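Local coordinates for protein Protease/Reverse transcriptase/ribonuclease H (Eastern chimpanzee simian foamy virus, PDB 7KSF) that probably processes viral polyproteins as an aspartic protease and copies the foamy viral RNA genome into DNA as a reverse transcriptase with ribonuclease H activity, at residues A[515-527]-A[552-565]. The protein carries 1 engineered substitution. Sequence-based numbering, arbitrary orientation.
Sequences GQEILVYSPIVSM and LEDPRIQFHYDKTL
Val-520 and Phe-559 form the apolar centre of this parallel strand pair, their side chains lying alongside one another and pointing the same way. The branch carbon CB of Val-520 meets ring atom CD2 of Phe-559 at 3.6 Å, with both valine methyls also against that part of the ring. Met-527, farther along the chain beyond strand 518-522, adds a Met-aromatic contact, its SD standing obliquely 5.1 Å from the Phe-559 ring centroid. The methionine chain is bent at both chi2 and chi3, a curl that delivers its methyl CE to Leu-552 CD2, 3.6 Å away. On the same face as Val-520 and Phe-559, Ile-518 and Ile-557 continue the apolar row, and Ile-518 packs on helix 494-513.

The opposite face is more polar. Leu-519 lies beside the extended Gln-558, its CD1 3.5 Å from the amide NE2, while Tyr-521 runs alongside His-560 with the two rings inclined at 37°. Past the end of strand 518-522, Val-525 sets CG2 over the face of the Tyr-561 ring, 3.8 Å from its centroid, in a CH-pi contact.

Between the faces runs the backbone ladder from Ile-518 N–Arg-556 O to Asp-562 N–Ser-522 O; its straightest bond joins His-560 N to Val-520 O at 2.7 Å (N-H...O angle 174°). At the polar edge, Glu-517 crosses Arg-556 at about a right angle without contact between their charged atoms, and Glu-517 OE1 approaches Gln-558 NE2 to 3.2 Å.

Strand 518-522 also pairs with strand 454-460, while strand 557-561 is outermost within the chain. The resulting 3-2-1-4-5 order, with strands 454-460, 518-522 and 557-561 parallel, is the hallmark of the RNase H-like fold, here in the connection domain, distinct from the later RNase H domain.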
ATOM      1  N   GLY A 515       5.904 -16.512  24.683  1.00105.00           N
ATOM      2  CA  GLY A 515       5.211 -16.265  25.930  1.00 96.45           C
ATOM      3  C   GLY A 515       5.905 -15.319  26.875  1.00 96.72           C
ATOM      4  O   GLY A 515       5.572 -15.295  28.063  1.00 95.91           O
ATOM      5  N   GLN A 516       6.861 -14.533  26.391  1.00107.15           N
ATOM      6  CA  GLN A 516       7.599 -13.583  27.211  1.00100.72           C
ATOM      7  C   GLN A 516       7.209 -12.155  26.851  1.00 95.89           C
ATOM      8  O   GLN A 516       6.945 -11.848  25.681  1.00101.88           O
ATOM      9  CB  GLN A 516       9.110 -13.769  27.041  1.00 97.14           C
ATOM     10  CG  GLN A 516       9.660 -14.977  27.770  1.00 98.19           C
ATOM     11  CD  GLN A 516       9.591 -14.821  29.275  1.00 99.81           C
ATOM     12  OE1 GLN A 516       9.660 -13.707  29.797  1.00 98.84           O
ATOM     13  NE2 GLN A 516       9.448 -15.934  29.984  1.00 99.64           N
ATOM     14  N   GLU A 517       7.097 -11.328  27.900  1.00 95.70           N
ATOM     15  CA  GLU A 517       6.819  -9.919  27.671  1.00 94.84           C
ATOM     16  C   GLU A 517       7.936  -9.283  26.856  1.00 94.54           C
ATOM     17  O   GLU A 517       9.100  -9.689  26.931  1.00 94.94           O
ATOM     18  CB  GLU A 517       6.654  -9.178  28.999  1.00114.25           C
ATOM     19  CG  GLU A 517       5.566  -9.740  29.901  1.00117.74           C
ATOM     20  CD  GLU A 517       5.473  -9.007  31.228  1.00117.75           C
ATOM     21  OE1 GLU A 517       6.213  -8.020  31.422  1.00117.13           O
ATOM     22  OE2 GLU A 517       4.654  -9.422  32.077  1.00112.21           O
ATOM     23  N   ILE A 518       7.575  -8.271  26.074  1.00 93.63           N
ATOM     24  CA  ILE A 518       8.494  -7.602  25.158  1.00 93.19           C
ATOM     25  C   ILE A 518       8.620  -6.146  25.581  1.00 92.32           C
ATOM     26  O   ILE A 518       7.609  -5.452  25.745  1.00 94.56           O
ATOM     27  CB  ILE A 518       8.014  -7.707  23.700  1.00 93.13           C
ATOM     28  CG1 ILE A 518       7.911  -9.168  23.275  1.00 94.07           C
ATOM     29  CG2 ILE A 518       8.940  -6.936  22.776  1.00 92.47           C
ATOM     30  CD1 ILE A 518       7.425  -9.350  21.862  1.00 94.77           C
ATOM     31  N   LEU A 519       9.852  -5.690  25.758  1.00 92.07           N
ATOM     32  CA  LEU A 519      10.140  -4.295  26.059  1.00 90.84           C
ATOM     33  C   LEU A 519      10.879  -3.685  24.875  1.00 90.03           C
ATOM     34  O   LEU A 519      11.866  -4.250  24.397  1.00 91.04           O
ATOM     35  CB  LEU A 519      10.975  -4.160  27.335  1.00 95.50           C
ATOM     36  CG  LEU A 519      10.251  -4.254  28.680  1.00 94.56           C
ATOM     37  CD1 LEU A 519       9.754  -5.667  28.965  1.00104.50           C
ATOM     38  CD2 LEU A 519      11.169  -3.770  29.786  1.00106.37           C
ATOM     39  N   VAL A 520      10.394  -2.542  24.405  1.00 88.66           N
ATOM     40  CA  VAL A 520      10.937  -1.886  23.225  1.00 88.23           C
ATOM     41  C   VAL A 520      11.535  -0.556  23.650  1.00 87.18           C
ATOM     42  O   VAL A 520      10.878   0.242  24.325  1.00 86.85           O
ATOM     43  CB  VAL A 520       9.863  -1.686  22.140  1.00 87.66           C
ATOM     44  CG1 VAL A 520      10.467  -1.020  20.917  1.00 87.56           C
ATOM     45  CG2 VAL A 520       9.242  -3.020  21.767  1.00 88.90           C
ATOM     46  N   TYR A 521      12.784  -0.326  23.262  1.00 87.28           N
ATOM     47  CA  TYR A 521      13.454   0.942  23.494  1.00 86.33           C
ATOM     48  C   TYR A 521      13.503   1.727  22.192  1.00 85.47           C
ATOM     49  O   TYR A 521      13.723   1.158  21.119  1.00 87.03           O
ATOM     50  CB  TYR A 521      14.863   0.724  24.047  1.00 87.42           C
ATOM     51  CG  TYR A 521      14.868   0.109  25.429  1.00103.11           C
ATOM     52  CD1 TYR A 521      14.732  -1.263  25.599  1.00108.27           C
ATOM     53  CD2 TYR A 521      15.003   0.898  26.561  1.00109.47           C
ATOM     54  CE1 TYR A 521      14.733  -1.829  26.855  1.00109.99           C
ATOM     55  CE2 TYR A 521      15.005   0.339  27.826  1.00100.84           C
ATOM     56  CZ  TYR A 521      14.870  -1.024  27.966  1.00 92.24           C
ATOM     57  OH  TYR A 521      14.871  -1.585  29.219  1.00 94.22           O
ATOM     58  N   SER A 522      13.293   3.035  22.296  1.00 84.01           N
ATOM     59  CA  SER A 522      13.107   3.874  21.123  1.00 83.04           C
ATOM     60  C   SER A 522      13.543   5.294  21.451  1.00 82.45           C
ATOM     61  O   SER A 522      13.489   5.702  22.616  1.00 82.30           O
ATOM     62  CB  SER A 522      11.641   3.858  20.672  1.00 82.04           C
ATOM     63  OG  SER A 522      10.777   3.777  21.792  1.00 82.55           O
ATOM     64  N   PRO A 523      13.980   6.062  20.449  1.00 82.34           N
ATOM     65  CA  PRO A 523      14.345   7.466  20.698  1.00 81.68           C
ATOM     66  C   PRO A 523      13.176   8.357  21.071  1.00 84.18           C
ATOM     67  O   PRO A 523      13.379   9.563  21.245  1.00 93.15           O
ATOM     68  CB  PRO A 523      14.960   7.916  19.358  1.00 82.04           C
ATOM     69  CG  PRO A 523      15.214   6.663  18.590  1.00 83.55           C
ATOM     70  CD  PRO A 523      14.207   5.669  19.051  1.00 83.24           C
ATOM     71  N   ILE A 524      11.974   7.817  21.207  1.00 81.11           N
ATOM     72  CA  ILE A 524      10.802   8.619  21.527  1.00 80.92           C
ATOM     73  C   ILE A 524      10.649   8.684  23.040  1.00 80.58           C
ATOM     74  O   ILE A 524      10.794   7.670  23.735  1.00 85.56           O
ATOM     75  CB  ILE A 524       9.550   8.037  20.861  1.00 90.93           C
ATOM     76  CG1 ILE A 524       9.362   6.583  21.296  1.00 81.17           C
ATOM     77  CG2 ILE A 524       9.660   8.161  19.337  1.00 81.38           C
ATOM     78  CD1 ILE A 524       8.404   5.804  20.448  1.00101.37           C
ATOM     79  N   VAL A 525      10.360   9.878  23.558  1.00 80.55           N
ATOM     80  CA  VAL A 525      10.379  10.075  25.004  1.00 80.27           C
ATOM     81  C   VAL A 525       9.074   9.616  25.633  1.00 93.90           C
ATOM     82  O   VAL A 525       9.071   8.909  26.648  1.00 87.91           O
ATOM     83  CB  VAL A 525      10.676  11.549  25.342  1.00 79.88           C
ATOM     84  CG1 VAL A 525      10.866  11.710  26.845  1.00 79.59           C
ATOM     85  CG2 VAL A 525      11.903  12.025  24.584  1.00 79.68           C
ATOM     86  N   SER A 526       7.945  10.012  25.049  1.00107.70           N
ATOM     87  CA  SER A 526       6.629   9.754  25.621  1.00 80.79           C
ATOM     88  C   SER A 526       5.726   9.175  24.547  1.00 81.25           C
ATOM     89  O   SER A 526       5.570   9.773  23.478  1.00 81.30           O
ATOM     90  CB  SER A 526       6.021  11.037  26.194  1.00 80.50           C
ATOM     91  OG  SER A 526       4.688  10.818  26.622  1.00 80.99           O
ATOM     92  N   MET A 527       5.140   8.006  24.827  1.00 81.82           N
ATOM     93  CA  MET A 527       4.174   7.425  23.902  1.00 82.07           C
ATOM     94  C   MET A 527       2.879   8.224  23.884  1.00 93.72           C
ATOM     95  O   MET A 527       2.252   8.379  22.829  1.00 92.70           O
ATOM     96  CB  MET A 527       3.888   5.972  24.278  1.00 96.24           C
ATOM     97  CG  MET A 527       4.933   4.984  23.804  1.00 89.77           C
ATOM     98  SD  MET A 527       5.318   5.168  22.052  1.00 88.50           S
ATOM     99  CE  MET A 527       3.710   4.940  21.306  1.00 82.74           C
ATOM    100  N   LEU A 552      -0.229  -0.447  21.583  1.00 99.42           N
ATOM    101  CA  LEU A 552       0.015   0.069  22.926  1.00 93.88           C
ATOM    102  C   LEU A 552      -0.845  -0.643  23.963  1.00103.72           C
ATOM    103  O   LEU A 552      -0.400  -0.876  25.094  1.00112.87           O
ATOM    104  CB  LEU A 552      -0.254   1.573  22.967  1.00 91.82           C
ATOM    105  CG  LEU A 552       0.829   2.507  22.437  1.00 89.18           C
ATOM    106  CD1 LEU A 552       0.298   3.927  22.377  1.00 89.44           C
ATOM    107  CD2 LEU A 552       2.063   2.428  23.319  1.00 88.35           C
ATOM    108  N   GLU A 553      -2.075  -1.003  23.595  1.00100.33           N
ATOM    109  CA  GLU A 553      -3.031  -1.551  24.550  1.00114.22           C
ATOM    110  C   GLU A 553      -2.608  -2.897  25.121  1.00118.88           C
ATOM    111  O   GLU A 553      -3.193  -3.338  26.115  1.00127.07           O
ATOM    112  CB  GLU A 553      -4.405  -1.688  23.891  1.00131.55           C
ATOM    113  CG  GLU A 553      -5.026  -0.373  23.457  1.00143.24           C
ATOM    114  CD  GLU A 553      -5.405   0.512  24.629  1.00148.31           C
ATOM    115  OE1 GLU A 553      -5.673  -0.026  25.725  1.00147.12           O
ATOM    116  OE2 GLU A 553      -5.434   1.750  24.454  1.00162.93           O
ATOM    117  N   ASP A 554      -1.617  -3.551  24.533  1.00101.98           N
ATOM    118  CA  ASP A 554      -1.213  -4.872  24.992  1.00101.97           C
ATOM    119  C   ASP A 554      -0.336  -4.744  26.232  1.00100.22           C
ATOM    120  O   ASP A 554       0.704  -4.078  26.177  1.00 97.09           O
ATOM    121  CB  ASP A 554      -0.469  -5.613  23.889  1.00 97.01           C
ATOM    122  CG  ASP A 554      -0.574  -7.115  24.027  1.00 95.98           C
ATOM    123  OD1 ASP A 554      -0.397  -7.625  25.152  1.00 95.68           O
ATOM    124  OD2 ASP A 554      -0.845  -7.787  23.010  1.00 95.66           O
ATOM    125  N   PRO A 555      -0.715  -5.346  27.364  1.00 97.26           N
ATOM    126  CA  PRO A 555       0.153  -5.287  28.552  1.00 96.98           C
ATOM    127  C   PRO A 555       1.451  -6.054  28.388  1.00103.93           C
ATOM    128  O   PRO A 555       2.407  -5.786  29.126  1.00104.37           O
ATOM    129  CB  PRO A 555      -0.715  -5.897  29.663  1.00 97.36           C
ATOM    130  CG  PRO A 555      -2.115  -5.896  29.122  1.00100.37           C
ATOM    131  CD  PRO A 555      -1.981  -6.044  27.642  1.00 97.83           C
ATOM    132  N   ARG A 556       1.510  -7.003  27.452  1.00 99.95           N
ATOM    133  CA  ARG A 556       2.733  -7.771  27.235  1.00 95.16           C
ATOM    134  C   ARG A 556       3.855  -6.900  26.687  1.00 94.59           C
ATOM    135  O   ARG A 556       5.034  -7.183  26.930  1.00 94.31           O
ATOM    136  CB  ARG A 556       2.459  -8.929  26.281  1.00 95.10           C
ATOM    137  CG  ARG A 556       1.511  -9.982  26.823  1.00 98.39           C
ATOM    138  CD  ARG A 556       2.195 -10.847  27.866  1.00104.33           C
ATOM    139  NE  ARG A 556       1.390 -12.013  28.217  1.00113.75           N
ATOM    140  CZ  ARG A 556       1.854 -13.070  28.875  1.00104.18           C
ATOM    141  NH1 ARG A 556       3.123 -13.112  29.254  1.00110.20           N
ATOM    142  NH2 ARG A 556       1.049 -14.087  29.149  1.00 93.55           N
ATOM    143  N   ILE A 557       3.513  -5.849  25.948  1.00 94.39           N
ATOM    144  CA  ILE A 557       4.486  -4.977  25.306  1.00 92.86           C
ATOM    145  C   ILE A 557       4.526  -3.650  26.053  1.00 92.30           C
ATOM    146  O   ILE A 557       3.483  -3.100  26.420  1.00 95.40           O
ATOM    147  CB  ILE A 557       4.148  -4.766  23.816  1.00119.28           C
ATOM    148  CG1 ILE A 557       4.002  -6.116  23.111  1.00114.64           C
ATOM    149  CG2 ILE A 557       5.220  -3.922  23.139  1.00102.79           C
ATOM    150  CD1 ILE A 557       3.607  -6.010  21.654  1.00 94.86           C
ATOM    151  N   GLN A 558       5.751  -3.197  26.327  1.00 91.06           N
ATOM    152  CA  GLN A 558       6.011  -1.915  27.031  1.00 89.53           C
ATOM    153  C   GLN A 558       7.053  -1.143  26.224  1.00 88.21           C
ATOM    154  O   GLN A 558       7.983  -1.778  25.700  1.00 88.51           O
ATOM    155  CB  GLN A 558       6.517  -2.156  28.453  1.00 90.35           C
ATOM    156  CG  GLN A 558       6.348  -3.590  28.936  1.00 92.15           C
ATOM    157  CD  GLN A 558       7.033  -3.801  30.263  1.00 98.47           C
ATOM    158  OE1 GLN A 558       7.723  -2.919  30.769  1.00112.40           O
ATOM    159  NE2 GLN A 558       6.849  -4.978  30.836  1.00105.60           N
ATOM    160  N   PHE A 559       6.898   0.178  26.142  1.00 86.93           N
ATOM    161  CA  PHE A 559       7.812   1.010  25.368  1.00 86.20           C
ATOM    162  C   PHE A 559       8.565   1.961  26.285  1.00 85.99           C
ATOM    163  O   PHE A 559       7.953   2.688  27.075  1.00 85.89           O
ATOM    164  CB  PHE A 559       7.050   1.795  24.299  1.00 89.31           C
ATOM    165  CG  PHE A 559       6.369   0.929  23.286  1.00 86.66           C
ATOM    166  CD1 PHE A 559       5.075   0.481  23.499  1.00 95.76           C
ATOM    167  CD2 PHE A 559       7.022   0.549  22.126  1.00 86.46           C
ATOM    168  CE1 PHE A 559       4.446  -0.322  22.572  1.00 88.57           C
ATOM    169  CE2 PHE A 559       6.398  -0.254  21.195  1.00 92.22           C
ATOM    170  CZ  PHE A 559       5.108  -0.692  21.416  1.00 94.07           C
ATOM    171  N   HIS A 560       9.892   1.964  26.162  1.00 85.93           N
ATOM    172  CA  HIS A 560      10.766   2.797  26.974  1.00 86.63           C
ATOM    173  C   HIS A 560      11.582   3.727  26.091  1.00 84.47           C
ATOM    174  O   HIS A 560      12.020   3.346  25.003  1.00 84.23           O
ATOM    175  CB  HIS A 560      11.715   1.950  27.823  1.00 99.44           C
ATOM    176  CG  HIS A 560      11.149   1.550  29.148  1.00100.17           C
ATOM    177  ND1 HIS A 560      10.223   0.538  29.285  1.00 97.12           N
ATOM    178  CD2 HIS A 560      11.375   2.027  30.394  1.00 92.90           C
ATOM    179  CE1 HIS A 560       9.905   0.406  30.561  1.00109.06           C
ATOM    180  NE2 HIS A 560      10.589   1.297  31.255  1.00114.56           N
ATOM    181  N   TYR A 561      11.792   4.948  26.576  1.00 83.35           N
ATOM    182  CA  TYR A 561      12.666   5.896  25.904  1.00 82.55           C
ATOM    183  C   TYR A 561      14.115   5.526  26.156  1.00 83.00           C
ATOM    184  O   TYR A 561      14.499   5.183  27.278  1.00100.35           O
ATOM    185  CB  TYR A 561      12.396   7.317  26.397  1.00 81.69           C
ATOM    186  CG  TYR A 561      13.411   8.339  25.937  1.00 81.46           C
ATOM    187  CD1 TYR A 561      13.697   8.518  24.590  1.00 81.28           C
ATOM    188  CD2 TYR A 561      14.073   9.145  26.855  1.00 81.37           C
ATOM    189  CE1 TYR A 561      14.621   9.454  24.172  1.00 81.06           C
ATOM    190  CE2 TYR A 561      14.996  10.087  26.447  1.00 81.30           C
ATOM    191  CZ  TYR A 561      15.265  10.236  25.105  1.00 80.94           C
ATOM    192  OH  TYR A 561      16.183  11.175  24.699  1.00 80.82           O
ATOM    193  N   ASP A 562      14.926   5.588  25.103  1.00 87.22           N
ATOM    194  CA  ASP A 562      16.337   5.233  25.177  1.00 83.60           C
ATOM    195  C   ASP A 562      17.172   6.423  24.731  1.00 84.09           C
ATOM    196  O   ASP A 562      16.996   6.928  23.619  1.00 89.47           O
ATOM    197  CB  ASP A 562      16.632   4.003  24.316  1.00 84.60           C
ATOM    198  CG  ASP A 562      17.889   3.284  24.752  1.00 85.67           C
ATOM    199  OD1 ASP A 562      18.784   3.948  25.315  1.00 85.98           O
ATOM    200  OD2 ASP A 562      17.985   2.058  24.544  1.00 86.54           O
ATOM    201  N   LYS A 563      18.081   6.868  25.603  1.00 84.78           N
ATOM    202  CA  LYS A 563      18.912   8.028  25.310  1.00 85.47           C
ATOM    203  C   LYS A 563      20.141   7.671  24.486  1.00 87.18           C
ATOM    204  O   LYS A 563      20.591   8.486  23.673  1.00 92.93           O
ATOM    205  CB  LYS A 563      19.352   8.704  26.610  1.00 94.54           C
ATOM    206  CG  LYS A 563      18.210   9.122  27.518  1.00106.69           C
ATOM    207  CD  LYS A 563      18.724   9.764  28.799  1.00101.30           C
ATOM    208  CE  LYS A 563      17.576  10.199  29.697  1.00 96.08           C
ATOM    209  NZ  LYS A 563      18.049  10.847  30.953  1.00 92.65           N
ATOM    210  N   THR A 564      20.696   6.470  24.680  1.00 87.63           N
ATOM    211  CA  THR A 564      21.907   6.087  23.967  1.00 93.78           C
ATOM    212  C   THR A 564      21.679   5.892  22.476  1.00105.59           C
ATOM    213  O   THR A 564      22.656   5.763  21.733  1.00124.56           O
ATOM    214  CB  THR A 564      22.498   4.806  24.554  1.00106.52           C
ATOM    215  OG1 THR A 564      23.835   4.638  24.068  1.00108.25           O
ATOM    216  CG2 THR A 564      21.675   3.601  24.136  1.00 88.52           C
ATOM    217  N   LEU A 565      20.428   5.857  22.028  1.00 92.83           N
ATOM    218  CA  LEU A 565      20.156   5.718  20.606  1.00 89.42           C
ATOM    219  C   LEU A 565      20.587   6.986  19.880  1.00 91.07           C
ATOM    220  O   LEU A 565      20.174   8.088  20.265  1.00 90.15           O
ATOM    221  CB  LEU A 565      18.677   5.441  20.371  1.00 87.59           C
ATOM    222  CG  LEU A 565      18.180   4.144  21.011  1.00 86.99           C
ATOM    223  CD1 LEU A 565      16.751   3.864  20.611  1.00 84.82           C
ATOM    224  CD2 LEU A 565      19.076   2.986  20.624  1.00 89.13           C
TER